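Local coordinates for protein synthesis inhibitor, putative (Thermotoga maritima, PDB 2B33) that is of unproven function but belongs to the RutC (YjgF-like) family, may have deaminase activity and can bind calcium, at residues 21-26 against 42-47; 30-35 against 71-76; 47-52 against 67-72; 102-107 against 111-116. One frame throughout, in Å; residues are numbered along the deposited sequence.

Contact 1 (21-26 against 42-47); sequences KAPKAI and SGQIPI
Pro23 packs against two side chains of 42-47: Ile47 CG2 meets CB and CG of its ring, and Gln44 OE1 meets the adjoining CD. Its CG sits 3.7 Å from Ile47 CG2 and its CB 3.9 Å from the same methyl. The ring and the branched chain meet slantwise. The branch is aimed there because CG2 stands anti to the Ile47 backbone N. Pro23 CG also reaches Ile47 O, at 3.6 Å.

At CD, Gln44 OE1 approaches Pro23 to 3.8 Å. The glutamine chain doubles back at chi2 (-58°), and its NE2 donates to Ser42 O over 2.9 Å. That oxygen lies close to the amide plane of Gln44, but the donor stands well above the carbonyl plane of Ser42. This bond fixes the rotation of the amide and so which end faces Pro23. A leucine in place of Gln44 would probably leave Ser42 O without this donor and take away the amide oxygen beside Pro23 CD.

Beyond the strand, Pro46 centres an inverse gamma turn closed by Ile47 N to Ile45 O (2.7 Å); the contact thus joins the 21-26 loop to the end of central strand 38-44 of the YjgF-like fold.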
loop_
_atom_site.group_PDB
_atom_site.type_symbol
_atom_site.label_atom_id
_atom_site.label_comp_id
_atom_site.label_asym_id
_atom_site.label_seq_id
_atom_site.Cartn_x
_atom_site.Cartn_y
_atom_site.Cartn_z
ATOM N N LYS A 21 22.070 5.256 -9.688
ATOM C CA LYS A 21 21.195 5.266 -10.868
ATOM C C LYS A 21 19.733 5.626 -10.540
ATOM O O LYS A 21 18.912 5.761 -11.446
ATOM C CB LYS A 21 21.290 3.925 -11.618
ATOM N N ALA A 22 19.411 5.751 -9.253
ATOM C CA ALA A 22 18.108 6.232 -8.800
ATOM C C ALA A 22 18.404 7.314 -7.760
ATOM O O ALA A 22 19.492 7.311 -7.178
ATOM C CB ALA A 22 17.287 5.122 -8.204
ATOM N N PRO A 23 17.451 8.239 -7.517
ATOM C CA PRO A 23 17.696 9.329 -6.569
ATOM C C PRO A 23 18.078 8.835 -5.187
ATOM O O PRO A 23 17.529 7.838 -4.722
ATOM C CB PRO A 23 16.348 10.061 -6.513
ATOM C CG PRO A 23 15.686 9.735 -7.790
ATOM C CD PRO A 23 16.102 8.330 -8.101
ATOM N N LYS A 24 19.015 9.529 -4.552
ATOM C CA LYS A 24 19.503 9.138 -3.237
ATOM C C LYS A 24 18.405 9.269 -2.183
ATOM O O LYS A 24 17.696 10.286 -2.127
ATOM C CB LYS A 24 20.712 9.991 -2.834
ATOM N N ALA A 25 18.245 8.212 -1.389
ATOM C CA ALA A 25 17.311 8.208 -0.280
ATOM C C ALA A 25 17.986 9.065 0.793
ATOM O O ALA A 25 18.865 8.591 1.515
ATOM C CB ALA A 25 17.068 6.791 0.207
ATOM N N ILE A 26 17.590 10.339 0.859
ATOM C CA ILE A 26 18.207 11.321 1.767
ATOM C C ILE A 26 17.889 11.072 3.239
ATOM O O ILE A 26 18.797 11.001 4.071
ATOM C CB ILE A 26 17.795 12.785 1.390
ATOM C CG1 ILE A 26 18.335 13.154 -0.005
ATOM C CG2 ILE A 26 18.312 13.798 2.431
ATOM C CD1 ILE A 26 17.754 14.450 -0.612
ATOM N N SER A 42 10.781 1.715 -2.624
ATOM C CA SER A 42 10.222 2.978 -2.153
ATOM C C SER A 42 9.556 3.727 -3.306
ATOM O O SER A 42 9.954 3.580 -4.453
ATOM C CB SER A 42 11.328 3.856 -1.565
ATOM O OG SER A 42 11.768 3.368 -0.318
ATOM N N GLY A 43 8.552 4.535 -2.991
ATOM C CA GLY A 43 7.838 5.306 -4.009
ATOM C C GLY A 43 8.791 6.241 -4.731
ATOM O O GLY A 43 9.480 7.034 -4.095
ATOM N N GLN A 44 8.847 6.118 -6.054
ATOM C CA GLN A 44 9.748 6.910 -6.877
ATOM C C GLN A 44 9.011 8.089 -7.480
ATOM O O GLN A 44 7.887 7.943 -7.945
ATOM C CB GLN A 44 10.363 6.034 -7.975
ATOM C CG GLN A 44 11.213 4.885 -7.435
ATOM C CD GLN A 44 12.350 5.378 -6.560
ATOM O OE1 GLN A 44 13.185 6.178 -6.991
ATOM N NE2 GLN A 44 12.386 4.904 -5.321
ATOM N N ILE A 45 9.669 9.248 -7.480
ATOM C CA ILE A 45 9.113 10.483 -8.020
ATOM C C ILE A 45 9.976 10.907 -9.215
ATOM O O ILE A 45 11.097 10.412 -9.353
ATOM C CB ILE A 45 8.997 11.587 -6.921
ATOM C CG1 ILE A 45 10.347 11.883 -6.250
ATOM C CG2 ILE A 45 7.989 11.143 -5.888
ATOM C CD1 ILE A 45 10.336 13.076 -5.315
ATOM N N PRO A 46 9.448 11.778 -10.107
ATOM C CA PRO A 46 10.218 12.205 -11.278
ATOM C C PRO A 46 11.395 13.130 -10.955
ATOM O O PRO A 46 11.338 14.330 -11.208
ATOM C CB PRO A 46 9.164 12.889 -12.161
ATOM C CG PRO A 46 8.128 13.347 -11.235
ATOM C CD PRO A 46 8.090 12.357 -10.116
ATOM N N ILE A 47 12.448 12.538 -10.392
ATOM C CA ILE A 47 13.687 13.228 -10.049
ATOM C C ILE A 47 14.798 12.569 -10.841
ATOM O O ILE A 47 14.851 11.341 -10.931
ATOM C CB ILE A 47 14.006 13.164 -8.521
ATOM C CG1 ILE A 47 13.191 14.235 -7.791
ATOM C CG2 ILE A 47 15.508 13.408 -8.240
ATOM C CD1 ILE A 47 13.345 14.256 -6.289
#

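Contact 2 (30-35 against 71-76); sequences SQAVVV and KAILEA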
loop_
_atom_site.group_PDB
_atom_site.type_symbol
_atom_site.label_atom_id
_atom_site.label_comp_id
_atom_site.label_asym_id
_atom_site.label_seq_id
_atom_site.Cartn_x
_atom_site.Cartn_y
_atom_site.Cartn_z
ATOM N N SER A 30 15.382 3.762 2.787
ATOM C CA SER A 30 16.230 3.202 1.735
ATOM C C SER A 30 15.440 3.164 0.435
ATOM O O SER A 30 14.215 3.160 0.466
ATOM C CB SER A 30 16.663 1.780 2.110
ATOM O OG SER A 30 17.373 1.756 3.335
ATOM N N GLN A 31 16.144 3.141 -0.698
ATOM C CA GLN A 31 15.505 3.050 -2.020
ATOM C C GLN A 31 14.691 1.757 -2.102
ATOM O O GLN A 31 13.582 1.747 -2.641
ATOM C CB GLN A 31 16.543 3.092 -3.144
ATOM C CG GLN A 31 17.264 4.427 -3.293
ATOM C CD GLN A 31 18.457 4.359 -4.223
ATOM O OE1 GLN A 31 19.119 3.328 -4.329
ATOM N NE2 GLN A 31 18.759 5.473 -4.881
ATOM N N ALA A 32 15.260 0.672 -1.576
ATOM C CA ALA A 32 14.558 -0.595 -1.479
ATOM C C ALA A 32 15.176 -1.447 -0.385
ATOM O O ALA A 32 16.253 -1.135 0.112
ATOM C CB ALA A 32 14.577 -1.320 -2.801
ATOM N N VAL A 33 14.460 -2.497 0.004
ATOM C CA VAL A 33 14.921 -3.459 1.001
ATOM C C VAL A 33 14.647 -4.849 0.452
ATOM O O VAL A 33 13.519 -5.158 0.084
ATOM C CB VAL A 33 14.179 -3.311 2.349
ATOM C CG1 VAL A 33 14.682 -4.341 3.384
ATOM C CG2 VAL A 33 14.345 -1.911 2.901
ATOM N N VAL A 34 15.686 -5.677 0.401
ATOM C CA VAL A 34 15.576 -7.041 -0.083
ATOM C C VAL A 34 15.621 -7.982 1.117
ATOM O O VAL A 34 16.564 -7.941 1.906
ATOM C CB VAL A 34 16.718 -7.380 -1.074
ATOM C CG1 VAL A 34 16.693 -8.870 -1.487
ATOM C CG2 VAL A 34 16.629 -6.487 -2.299
ATOM N N VAL A 35 14.591 -8.811 1.248
ATOM C CA VAL A 35 14.513 -9.818 2.303
ATOM C C VAL A 35 14.160 -11.145 1.619
ATOM O O VAL A 35 13.090 -11.288 1.022
ATOM C CB VAL A 35 13.534 -9.415 3.452
ATOM C CG1 VAL A 35 12.131 -9.070 2.941
ATOM C CG2 VAL A 35 13.487 -10.500 4.530
ATOM N N LYS A 71 13.168 0.922 -12.161
ATOM C CA LYS A 71 13.942 -0.094 -12.887
ATOM C C LYS A 71 15.404 -0.193 -12.427
ATOM O O LYS A 71 15.951 -1.290 -12.301
ATOM C CB LYS A 71 13.887 0.198 -14.391
ATOM C CG LYS A 71 14.541 -0.853 -15.280
ATOM C CD LYS A 71 14.353 -0.509 -16.739
ATOM C CE LYS A 71 14.988 -1.559 -17.623
ATOM N NZ LYS A 71 14.818 -1.230 -19.061
ATOM N N ALA A 72 16.028 0.960 -12.212
ATOM C CA ALA A 72 17.401 1.031 -11.729
ATOM C C ALA A 72 17.539 0.396 -10.348
ATOM O O ALA A 72 18.511 -0.299 -10.090
ATOM C CB ALA A 72 17.854 2.468 -11.676
ATOM N N ILE A 73 16.559 0.627 -9.472
ATOM C CA ILE A 73 16.566 0.075 -8.107
ATOM C C ILE A 73 16.413 -1.443 -8.141
ATOM O O ILE A 73 17.152 -2.154 -7.463
ATOM C CB ILE A 73 15.475 0.725 -7.222
ATOM C CG1 ILE A 73 15.805 2.202 -7.009
ATOM C CG2 ILE A 73 15.394 0.044 -5.845
ATOM C CD1 ILE A 73 14.654 3.051 -6.529
ATOM N N LEU A 74 15.448 -1.927 -8.916
ATOM C CA LEU A 74 15.255 -3.366 -9.098
ATOM C C LEU A 74 16.560 -4.003 -9.549
ATOM O O LEU A 74 17.056 -4.921 -8.902
ATOM C CB LEU A 74 14.164 -3.641 -10.136
ATOM C CG LEU A 74 12.730 -3.299 -9.716
ATOM C CD1 LEU A 74 11.832 -3.080 -10.920
ATOM C CD2 LEU A 74 12.154 -4.378 -8.797
ATOM N N GLU A 75 17.120 -3.481 -10.639
ATOM C CA GLU A 75 18.368 -4.008 -11.222
ATOM C C GLU A 75 19.618 -3.892 -10.336
ATOM O O GLU A 75 20.539 -4.689 -10.477
ATOM C CB GLU A 75 18.611 -3.383 -12.602
ATOM C CG GLU A 75 17.577 -3.828 -13.642
ATOM C CD GLU A 75 17.733 -3.151 -14.998
ATOM O OE1 GLU A 75 18.459 -2.140 -15.110
ATOM O OE2 GLU A 75 17.101 -3.630 -15.961
ATOM N N ALA A 76 19.645 -2.907 -9.439
ATOM C CA ALA A 76 20.760 -2.734 -8.504
ATOM C C ALA A 76 20.778 -3.823 -7.421
ATOM O O ALA A 76 21.836 -4.119 -6.869
ATOM C CB ALA A 76 20.690 -1.369 -7.862
#
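Ile73, on helix 59-76, packs against Ala32 and Gln31 where strand 32-35 begins, part of the helix-on-sheet layer of this alpha/beta fold. The backbones come nearest at Gln31 and Ile73, whose CA atoms lie 6.9 Å apart, and this one isoleucine supplies all the helix side-chain atoms in touch with the strand segment.

Its two branches divide the work. CG2, anti to the backbone N, presses on Ala32 CB at 3.4 Å, tighter than usual van der Waals contact. CG1, beside the backbone N (chi1 -66°), carries CD1 to 3.9 Å from Gln31 CB; CG1 itself stands 4.0 Å from that carbon.

Only the root of Gln31 serves here. Beyond CG its chain runs extended to an amide held by other partners, NE2 donating to Pro23 O and OE1 accepting from Thr19 N. Val17, on the neighbouring strand 15-17, also packs on Ala32.

The closest approaches between the two segments are carbon against carbon, all three touching residues being buried. The fit is therefore one of apolar packing: Ala32 offers a single methyl, and the short distance to Ile73 CG2 implies little slack between strand and helix at that point.

Contact 3 (47-52 against 67-72); sequences IDPETG and LENLKA
The polar link between these segments is Asn69 ND2 donating to Ile47 O at 3.0 Å, nearly straight with an N-H...O angle of 168°. The amide nitrogen lies in the plane of the Ile47 carbonyl, and the oxygen in turn lies close to the Asn69 amide plane, so both flat groups are well placed for the bond. Asn69 CG swings beside its own backbone N (chi1 -69°), directing the amide from helix 59-76 toward the loop. The same ND2 has a weak bond to Ile45 O, and Arg65 NH2 gives OD1 another weak one. With an alanine in place of Asn69, Ile47 O would probably be left without its helix donor and the loop would be freer to shift.

Local turn bonds shape the segment that contains Asp48 and Glu50, the residues seen to bind calcium in this protein; no metal is bound to this chain. Asp48 OD1 takes Glu50 N at 3.0 Å, making an Asx turn, and Thr51 N at 3.3 Å extends it to an Asx motif, the two donors arriving from opposite faces of the carboxylate. Gly52 N bonds to Asp48 O at 2.8 Å.

Van der Waals contact adds Pro49, whose ring crosses the amide at a slant with CG 3.6 Å and CD 3.7 Å from Asn69 OD1.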
loop_
_atom_site.group_PDB
_atom_site.type_symbol
_atom_site.label_atom_id
_atom_site.label_comp_id
_atom_site.label_asym_id
_atom_site.label_seq_id
_atom_site.Cartn_x
_atom_site.Cartn_y
_atom_site.Cartn_z
ATOM N N ILE A 47 12.448 12.538 -10.392
ATOM C CA ILE A 47 13.687 13.228 -10.049
ATOM C C ILE A 47 14.798 12.569 -10.841
ATOM O O ILE A 47 14.851 11.341 -10.931
ATOM C CB ILE A 47 14.006 13.164 -8.521
ATOM C CG1 ILE A 47 13.191 14.235 -7.791
ATOM C CG2 ILE A 47 15.508 13.408 -8.240
ATOM C CD1 ILE A 47 13.345 14.256 -6.289
ATOM N N ASP A 48 15.679 13.392 -11.404
ATOM C CA ASP A 48 16.837 12.910 -12.137
ATOM C C ASP A 48 17.921 12.537 -11.110
ATOM O O ASP A 48 18.307 13.385 -10.308
ATOM C CB ASP A 48 17.329 13.988 -13.095
ATOM C CG ASP A 48 18.414 13.496 -14.029
ATOM O OD1 ASP A 48 19.564 13.298 -13.585
ATOM O OD2 ASP A 48 18.123 13.352 -15.231
ATOM N N PRO A 49 18.390 11.268 -11.109
ATOM C CA PRO A 49 19.419 10.803 -10.160
ATOM C C PRO A 49 20.764 11.545 -10.136
ATOM O O PRO A 49 21.437 11.540 -9.103
ATOM C CB PRO A 49 19.681 9.362 -10.604
ATOM C CG PRO A 49 18.507 8.963 -11.357
ATOM C CD PRO A 49 17.938 10.170 -11.985
ATOM N N GLU A 50 21.158 12.143 -11.262
ATOM C CA GLU A 50 22.436 12.852 -11.388
ATOM C C GLU A 50 22.371 14.334 -11.000
ATOM O O GLU A 50 23.246 14.828 -10.278
ATOM C CB GLU A 50 22.961 12.735 -12.829
ATOM C CG GLU A 50 23.301 11.316 -13.279
ATOM N N THR A 51 21.356 15.040 -11.496
ATOM C CA THR A 51 21.198 16.474 -11.197
ATOM C C THR A 51 20.339 16.751 -9.961
ATOM O O THR A 51 20.381 17.850 -9.418
ATOM C CB THR A 51 20.700 17.322 -12.425
ATOM O OG1 THR A 51 20.415 18.661 -11.999
ATOM C CG2 THR A 51 19.458 16.772 -13.072
ATOM N N GLY A 52 19.564 15.769 -9.514
ATOM C CA GLY A 52 18.694 15.939 -8.350
ATOM C C GLY A 52 17.476 16.831 -8.563
ATOM O O GLY A 52 16.759 17.118 -7.609
ATOM N N LEU A 67 9.580 5.422 -13.672
ATOM C CA LEU A 67 9.785 4.019 -14.034
ATOM C C LEU A 67 11.251 3.684 -14.276
ATOM O O LEU A 67 11.660 2.546 -14.043
ATOM C CB LEU A 67 8.919 3.634 -15.236
ATOM C CG LEU A 67 7.406 3.668 -14.969
ATOM C CD1 LEU A 67 6.631 3.567 -16.258
ATOM C CD2 LEU A 67 6.977 2.570 -14.010
ATOM N N GLU A 68 12.032 4.653 -14.758
ATOM C CA GLU A 68 13.479 4.463 -14.908
ATOM C C GLU A 68 14.154 4.362 -13.542
ATOM O O GLU A 68 15.073 3.563 -13.361
ATOM C CB GLU A 68 14.131 5.573 -15.746
ATOM C CG GLU A 68 13.990 5.391 -17.259
ATOM C CD GLU A 68 14.706 4.133 -17.804
ATOM O OE1 GLU A 68 15.822 3.802 -17.339
ATOM O OE2 GLU A 68 14.154 3.482 -18.713
ATOM N N ASN A 69 13.696 5.172 -12.591
ATOM C CA ASN A 69 14.199 5.109 -11.225
ATOM C C ASN A 69 13.854 3.760 -10.593
ATOM O O ASN A 69 14.714 3.126 -9.977
ATOM C CB ASN A 69 13.632 6.259 -10.378
ATOM C CG ASN A 69 14.163 7.622 -10.795
ATOM O OD1 ASN A 69 15.176 7.720 -11.479
ATOM N ND2 ASN A 69 13.493 8.685 -10.355
ATOM N N LEU A 70 12.599 3.334 -10.757
ATOM C CA LEU A 70 12.136 2.027 -10.263
ATOM C C LEU A 70 12.961 0.881 -10.846
ATOM O O LEU A 70 13.391 -0.013 -10.116
ATOM C CB LEU A 70 10.654 1.809 -10.610
ATOM C CG LEU A 70 10.033 0.432 -10.298
ATOM C CD1 LEU A 70 10.146 0.094 -8.820
ATOM C CD2 LEU A 70 8.573 0.368 -10.739
ATOM N N LYS A 71 13.168 0.922 -12.161
ATOM C CA LYS A 71 13.942 -0.094 -12.887
ATOM C C LYS A 71 15.404 -0.193 -12.427
ATOM O O LYS A 71 15.951 -1.290 -12.301
ATOM C CB LYS A 71 13.887 0.198 -14.391
ATOM C CG LYS A 71 14.541 -0.853 -15.280
ATOM C CD LYS A 71 14.353 -0.509 -16.739
ATOM C CE LYS A 71 14.988 -1.559 -17.623
ATOM N NZ LYS A 71 14.818 -1.230 -19.061
ATOM N N ALA A 72 16.028 0.960 -12.212
ATOM C CA ALA A 72 17.401 1.031 -11.729
ATOM C C ALA A 72 17.539 0.396 -10.348
ATOM O O ALA A 72 18.511 -0.299 -10.090
ATOM C CB ALA A 72 17.854 2.468 -11.676
#

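Contact 4 (102-107 against 111-116); sequences EVYSRY and HRPARS. With EDO (1,2-ethanediol), chain D.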
loop_
_atom_site.group_PDB
_atom_site.type_symbol
_atom_site.label_atom_id
_atom_site.label_comp_id
_atom_site.label_asym_id
_atom_site.label_seq_id
_atom_site.Cartn_x
_atom_site.Cartn_y
_atom_site.Cartn_z
ATOM N N GLU A 102 0.073 4.449 -20.915
ATOM C CA GLU A 102 0.768 4.366 -22.203
ATOM C C GLU A 102 2.264 4.129 -21.988
ATOM O O GLU A 102 2.845 3.227 -22.579
ATOM C CB GLU A 102 0.511 5.667 -22.980
ATOM C CG GLU A 102 1.001 5.736 -24.412
ATOM C CD GLU A 102 0.553 7.022 -25.118
ATOM O OE1 GLU A 102 0.064 7.961 -24.447
ATOM O OE2 GLU A 102 0.691 7.098 -26.355
ATOM N N VAL A 103 2.871 4.930 -21.115
ATOM C CA VAL A 103 4.294 4.793 -20.777
ATOM C C VAL A 103 4.528 3.536 -19.913
ATOM O O VAL A 103 5.504 2.821 -20.108
ATOM C CB VAL A 103 4.841 6.054 -20.038
ATOM C CG1 VAL A 103 6.317 5.881 -19.696
ATOM C CG2 VAL A 103 4.627 7.323 -20.883
ATOM N N TYR A 104 3.625 3.290 -18.966
ATOM C CA TYR A 104 3.675 2.135 -18.067
ATOM C C TYR A 104 3.725 0.816 -18.850
ATOM O O TYR A 104 4.507 -0.070 -18.517
ATOM C CB TYR A 104 2.449 2.171 -17.148
ATOM C CG TYR A 104 2.410 1.161 -16.030
ATOM C CD1 TYR A 104 1.957 -0.128 -16.253
ATOM C CD2 TYR A 104 2.767 1.514 -14.734
ATOM C CE1 TYR A 104 1.896 -1.055 -15.234
ATOM C CE2 TYR A 104 2.700 0.594 -13.704
ATOM C CZ TYR A 104 2.262 -0.694 -13.961
ATOM O OH TYR A 104 2.193 -1.635 -12.958
ATOM N N SER A 105 2.892 0.710 -19.889
ATOM C CA SER A 105 2.834 -0.470 -20.765
ATOM C C SER A 105 4.157 -0.821 -21.437
ATOM O O SER A 105 4.397 -1.983 -21.758
ATOM C CB SER A 105 1.816 -0.264 -21.894
ATOM O OG SER A 105 0.513 -0.078 -21.398
ATOM N N ARG A 106 4.990 0.188 -21.684
ATOM C CA ARG A 106 6.306 -0.024 -22.290
ATOM C C ARG A 106 7.300 -0.692 -21.331
ATOM O O ARG A 106 8.318 -1.207 -21.776
ATOM C CB ARG A 106 6.857 1.298 -22.845
ATOM C CG ARG A 106 6.078 1.759 -24.075
ATOM C CD ARG A 106 6.057 3.266 -24.271
ATOM N NE ARG A 106 5.169 3.611 -25.389
ATOM C CZ ARG A 106 4.661 4.820 -25.655
ATOM N NH1 ARG A 106 4.904 5.880 -24.873
ATOM N NH2 ARG A 106 3.868 4.968 -26.714
ATOM N N TYR A 107 6.996 -0.680 -20.032
ATOM C CA TYR A 107 7.798 -1.349 -18.995
ATOM C C TYR A 107 7.156 -2.676 -18.539
ATOM O O TYR A 107 7.859 -3.679 -18.426
ATOM C CB TYR A 107 8.025 -0.398 -17.798
ATOM C CG TYR A 107 8.947 0.764 -18.133
ATOM C CD1 TYR A 107 8.494 1.838 -18.885
ATOM C CD2 TYR A 107 10.277 0.776 -17.715
ATOM C CE1 TYR A 107 9.333 2.895 -19.216
ATOM C CE2 TYR A 107 11.128 1.833 -18.040
ATOM C CZ TYR A 107 10.648 2.889 -18.792
ATOM O OH TYR A 107 11.467 3.945 -19.124
ATOM N N HIS A 111 4.723 -8.308 -18.784
ATOM C CA HIS A 111 4.734 -8.895 -17.434
ATOM C C HIS A 111 3.389 -8.812 -16.703
ATOM O O HIS A 111 2.932 -9.811 -16.134
ATOM C CB HIS A 111 5.871 -8.279 -16.598
ATOM C CG HIS A 111 7.175 -8.209 -17.336
ATOM N ND1 HIS A 111 7.828 -9.329 -17.808
ATOM C CD2 HIS A 111 7.926 -7.148 -17.716
ATOM C CE1 HIS A 111 8.929 -8.961 -18.439
ATOM N NE2 HIS A 111 9.015 -7.643 -18.393
ATOM N N ARG A 112 2.773 -7.630 -16.728
ATOM C CA ARG A 112 1.445 -7.388 -16.133
ATOM C C ARG A 112 1.287 -7.723 -14.638
ATOM O O ARG A 112 0.583 -8.672 -14.278
ATOM C CB ARG A 112 0.354 -8.106 -16.934
ATOM C CG ARG A 112 0.248 -7.689 -18.386
ATOM C CD ARG A 112 -0.622 -8.678 -19.154
ATOM N NE ARG A 112 -1.986 -8.730 -18.621
ATOM C CZ ARG A 112 -3.011 -7.956 -19.003
ATOM N NH1 ARG A 112 -2.883 -7.023 -19.949
ATOM N NH2 ARG A 112 -4.201 -8.119 -18.424
ATOM N N PRO A 113 1.936 -6.937 -13.758
ATOM C CA PRO A 113 1.771 -7.150 -12.328
ATOM C C PRO A 113 0.436 -6.624 -11.830
ATOM O O PRO A 113 -0.248 -5.889 -12.548
ATOM C CB PRO A 113 2.901 -6.322 -11.716
ATOM C CG PRO A 113 3.194 -5.278 -12.687
ATOM C CD PRO A 113 2.875 -5.837 -14.041
ATOM N N ALA A 114 0.082 -6.986 -10.597
ATOM C CA ALA A 114 -1.140 -6.479 -9.970
ATOM C C ALA A 114 -0.928 -4.987 -9.757
ATOM O O ALA A 114 0.215 -4.545 -9.626
ATOM C CB ALA A 114 -1.396 -7.176 -8.653
ATOM N N ARG A 115 -2.011 -4.207 -9.737
ATOM C CA ARG A 115 -1.886 -2.763 -9.600
ATOM C C ARG A 115 -3.098 -2.042 -9.002
ATOM O O ARG A 115 -4.229 -2.504 -9.117
ATOM C CB ARG A 115 -1.607 -2.172 -10.988
ATOM C CG ARG A 115 -1.217 -0.706 -11.003
ATOM C CD ARG A 115 -0.989 -0.192 -12.406
ATOM N NE ARG A 115 -2.227 -0.107 -13.184
ATOM C CZ ARG A 115 -2.327 0.418 -14.407
ATOM N NH1 ARG A 115 -1.259 0.931 -15.022
ATOM N NH2 ARG A 115 -3.509 0.436 -15.025
ATOM N N SER A 116 -2.816 -0.919 -8.338
ATOM C CA SER A 116 -3.820 0.044 -7.854
ATOM C C SER A 116 -3.335 1.405 -8.342
ATOM O O SER A 116 -2.146 1.703 -8.291
ATOM C CB SER A 116 -3.969 0.055 -6.335
ATOM O OG SER A 116 -4.747 -1.032 -5.882
HETATM C C1 EDO D . 10.177 5.295 -23.299
HETATM O O1 EDO D . 11.127 5.468 -22.241
HETATM C C2 EDO D . 8.767 5.211 -22.712
HETATM O O2 EDO D . 7.853 6.004 -23.485
HETATM O O HOH W 1 0.620 -3.618 -13.722
#
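Tyr104 and Arg115 meet where helix 97-108 covers strand 114-119, the second half of a beta-alpha-beta unit that starts with strand 84-91. Both side chains leave the backbone with CG anti to N (chi1 -172° in Tyr104) and run antiparallel alongside one another. Arg115 runs straight to CD and then bends at chi3 (69°), which turns its guanidinium over the tyrosine ring. CZ stands 4.7 Å from the ring centroid and 15° off the normal, a cation-pi contact over the face. The guanidinium does not lie flat: its plane is steeply inclined to the ring, and NH1 dips to 3.6 Å above the centre, while CD rests 3.5 Å from Tyr104 OH. Asn101 OD1 holds the same NH1 weakly.

At the phenol end Pro113 CG meets OH at 3.8 Å, the two side chains pointing at each other. A water accepts from Tyr104 OH and donates to Pro113 O, bridging the helix to the residue just before the strand. On the strand side, Arg115 N bonds to Ser42 OG of the third subunit, so this unit also borders the trimer interface.

On the helix's other flank Arg106 NH1 donates to an ethanediol, probably from the crystallisation liquor. Near the helix end His111 turns its ring edge to the backbone, with CD2 3.5 Å from Tyr107 O.

In the fold
Contacts 1, 2 and 3 cluster; contact 4 is centred farther off but touches contacts 2 and 3. Contacts 1 and 3 have centres 6 Å apart and share Ile47; the centre of contact 2 lies about 11 to 12 Å from theirs, and it shares Lys71 and Ala72 of helix 59-76 with contact 3. Contact 4, its centre 18 to 19 Å from the others, belongs to helix 97-108 and strand 114-119, at the far edge of the mixed sheet. Along the chain contacts 1 and 2 interleave, contact 3 opens after contact 1, and contact 4 comes last. Tyr107 OH bonds to Glu68 OE2, tying the two helices. Contacts 1, 2 and 4 touch neighbouring subunits, at the trimer interface; contact 3 touches none.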